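Local coordinates for muscarinic toxin-like protein 3 homolog (Ophiophagus hannah, PDB 3HH7) that probably blocks nicotinic acetylcholine receptors as a homodimeric three-finger neurotoxin of king cobra venom, at residues E12-C17 / R60-Q65. Residues are numbered along the deposited sequence; the frame is centred on the assembly and turned at random.
Sequences ETTEIC and RDKCNQ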
loop_
_atom_site.group_PDB
_atom_site.type_symbol
_atom_site.label_atom_id
_atom_site.label_comp_id
_atom_site.label_asym_id
_atom_site.label_seq_id
_atom_site.Cartn_x
_atom_site.Cartn_y
_atom_site.Cartn_z
ATOM N N GLU A 12 -5.157 -19.123 6.119
ATOM C CA GLU A 12 -3.949 -18.348 6.411
ATOM C C GLU A 12 -2.689 -19.200 6.404
ATOM O O GLU A 12 -2.657 -20.288 6.999
ATOM C CB GLU A 12 -4.046 -17.711 7.792
ATOM C CG GLU A 12 -4.918 -16.490 7.938
ATOM C CD GLU A 12 -4.741 -15.878 9.330
ATOM O OE1 GLU A 12 -4.111 -16.533 10.186
ATOM O OE2 GLU A 12 -5.213 -14.752 9.562
ATOM N N THR A 13 -1.654 -18.699 5.745
ATOM C CA THR A 13 -0.316 -19.273 5.833
ATOM C C THR A 13 0.691 -18.145 5.937
ATOM O O THR A 13 0.400 -17.009 5.551
ATOM C CB THR A 13 0.028 -20.177 4.626
ATOM O OG1 THR A 13 -0.032 -19.417 3.414
ATOM C CG2 THR A 13 -0.963 -21.342 4.536
ATOM N N THR A 14 1.865 -18.454 6.487
ATOM C CA THR A 14 2.922 -17.455 6.569
ATOM C C THR A 14 4.232 -17.960 5.995
ATOM O O THR A 14 4.441 -19.169 5.793
ATOM C CB THR A 14 3.149 -16.950 8.004
ATOM O OG1 THR A 14 3.499 -18.052 8.844
ATOM C CG2 THR A 14 1.909 -16.268 8.552
ATOM N N GLU A 15 5.109 -17.013 5.708
ATOM C CA GLU A 15 6.456 -17.333 5.299
ATOM C C GLU A 15 7.403 -16.376 5.984
ATOM O O GLU A 15 7.038 -15.234 6.301
ATOM C CB GLU A 15 6.614 -17.250 3.785
ATOM C CG GLU A 15 6.432 -15.864 3.218
ATOM C CD GLU A 15 6.525 -15.817 1.700
ATOM O OE1 GLU A 15 6.925 -16.832 1.084
ATOM O OE2 GLU A 15 6.187 -14.760 1.132
ATOM N N ILE A 16 8.617 -16.854 6.226
ATOM C CA ILE A 16 9.663 -16.031 6.780
ATOM C C ILE A 16 10.470 -15.488 5.605
ATOM O O ILE A 16 10.957 -16.246 4.770
ATOM C CB ILE A 16 10.559 -16.844 7.756
ATOM C CG1 ILE A 16 9.691 -17.433 8.886
ATOM C CG2 ILE A 16 11.715 -15.971 8.249
ATOM C CD1 ILE A 16 10.422 -18.337 9.903
ATOM N N CYS A 17 10.605 -14.167 5.531
ATOM C CA CYS A 17 11.305 -13.543 4.408
ATOM C C CYS A 17 12.814 -13.828 4.458
ATOM O O CYS A 17 13.363 -13.994 5.549
ATOM C CB CYS A 17 11.040 -12.044 4.375
ATOM S SG CYS A 17 9.278 -11.574 4.459
ATOM N N ARG A 60 5.707 -4.648 9.731
ATOM C CA ARG A 60 5.568 -5.427 10.970
ATOM C C ARG A 60 5.161 -6.874 10.663
ATOM O O ARG A 60 4.481 -7.136 9.671
ATOM C CB ARG A 60 4.574 -4.755 11.912
ATOM C CG ARG A 60 4.968 -3.322 12.296
ATOM C CD ARG A 60 6.223 -3.248 13.177
ATOM N NE ARG A 60 6.019 -3.951 14.442
ATOM C CZ ARG A 60 5.403 -3.416 15.495
ATOM N NH1 ARG A 60 4.935 -2.172 15.444
ATOM N NH2 ARG A 60 5.230 -4.140 16.594
ATOM N N ASP A 61 5.594 -7.818 11.498
ATOM C CA ASP A 61 5.197 -9.206 11.315
ATOM C C ASP A 61 3.684 -9.340 11.259
ATOM O O ASP A 61 2.977 -8.759 12.083
ATOM C CB ASP A 61 5.744 -10.074 12.446
ATOM C CG ASP A 61 7.185 -10.482 12.225
ATOM O OD1 ASP A 61 7.852 -9.916 11.331
ATOM O OD2 ASP A 61 7.643 -11.360 12.971
ATOM N N LYS A 62 3.197 -10.088 10.261
ATOM C CA LYS A 62 1.763 -10.329 10.083
ATOM C C LYS A 62 0.962 -9.055 9.842
ATOM O O LYS A 62 -0.223 -8.987 10.135
ATOM C CB LYS A 62 1.193 -11.136 11.264
ATOM C CG LYS A 62 1.685 -12.569 11.270
ATOM C CD LYS A 62 1.022 -13.362 12.388
ATOM C CE LYS A 62 1.210 -14.853 12.162
ATOM N NZ LYS A 62 0.298 -15.362 11.105
ATOM N N CYS A 63 1.610 -8.037 9.284
ATOM C CA CYS A 63 0.933 -6.763 9.059
ATOM C C CYS A 63 -0.008 -6.783 7.845
ATOM O O CYS A 63 -0.864 -5.892 7.679
ATOM C CB CYS A 63 1.959 -5.631 8.913
ATOM S SG CYS A 63 3.084 -5.794 7.486
ATOM N N ASN A 64 0.180 -7.786 6.984
ATOM C CA ASN A 64 -0.501 -7.849 5.681
ATOM C C ASN A 64 -1.671 -8.846 5.605
ATOM O O ASN A 64 -1.897 -9.464 4.564
ATOM C CB ASN A 64 0.525 -8.178 4.584
ATOM C CG ASN A 64 1.095 -9.588 4.713
ATOM O OD1 ASN A 64 1.218 -10.128 5.821
ATOM N ND2 ASN A 64 1.451 -10.193 3.575
ATOM N N GLN A 65 -2.422 -8.989 6.700
ATOM C CA GLN A 65 -3.606 -9.853 6.693
ATOM C C GLN A 65 -4.625 -9.347 5.691
ATOM O O GLN A 65 -5.159 -10.175 4.947
ATOM C CB GLN A 65 -4.237 -9.954 8.076
ATOM C CG GLN A 65 -5.225 -11.098 8.158
ATOM C CD GLN A 65 -5.971 -11.106 9.457
ATOM O OE1 GLN A 65 -6.720 -10.182 9.757
ATOM N NE2 GLN A 65 -5.770 -12.152 10.242
ATOM O OXT GLN A 65 -4.903 -8.137 5.651
#
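E12 and Q65 meet through a single hydrogen bond between side chains. The amide nitrogen Q65 NE2 donates to E12 OE2 at 2.7 Å and approaches the oxygen nearly in line with its C-O bond. The bond is bent, with an angle of 139° at the hydrogen, and OE2 lies off the amide plane of Q65. The carboxylate and the amide are turned 44° against each other. Q65 NE2 reaches E12 OE2 because both chains run extended beyond CG, with Q65 CG anti to its backbone N.

T14 and K62 make the second contact, of a different kind. The methyl T14 CG2 touches K62 NZ at 3.2 Å, and the two side chains cross at about a right angle. A bend at the last torsion of K62 (chi4 -76°) turns NZ off the line of its chain. E12 OE1 lies 4.7 Å from K62 NZ, too far for a salt bridge, but the opposite charges probably attract weakly.

In this three-finger fold the contact joins the returning arm of the first finger, the loop at E12 and the start of strand 14-16, to the C-terminal tail. Strand 2-4 pairs with 14-16, and its Y4 is touched by E12, K62 and Q65.

K62 is the third residue of a type II turn from R60 to C63. The disulfide C58-C63 ties this turn to the end of strand 52-58. The terminal carboxylate of Q65 forms a salt bridge with K26.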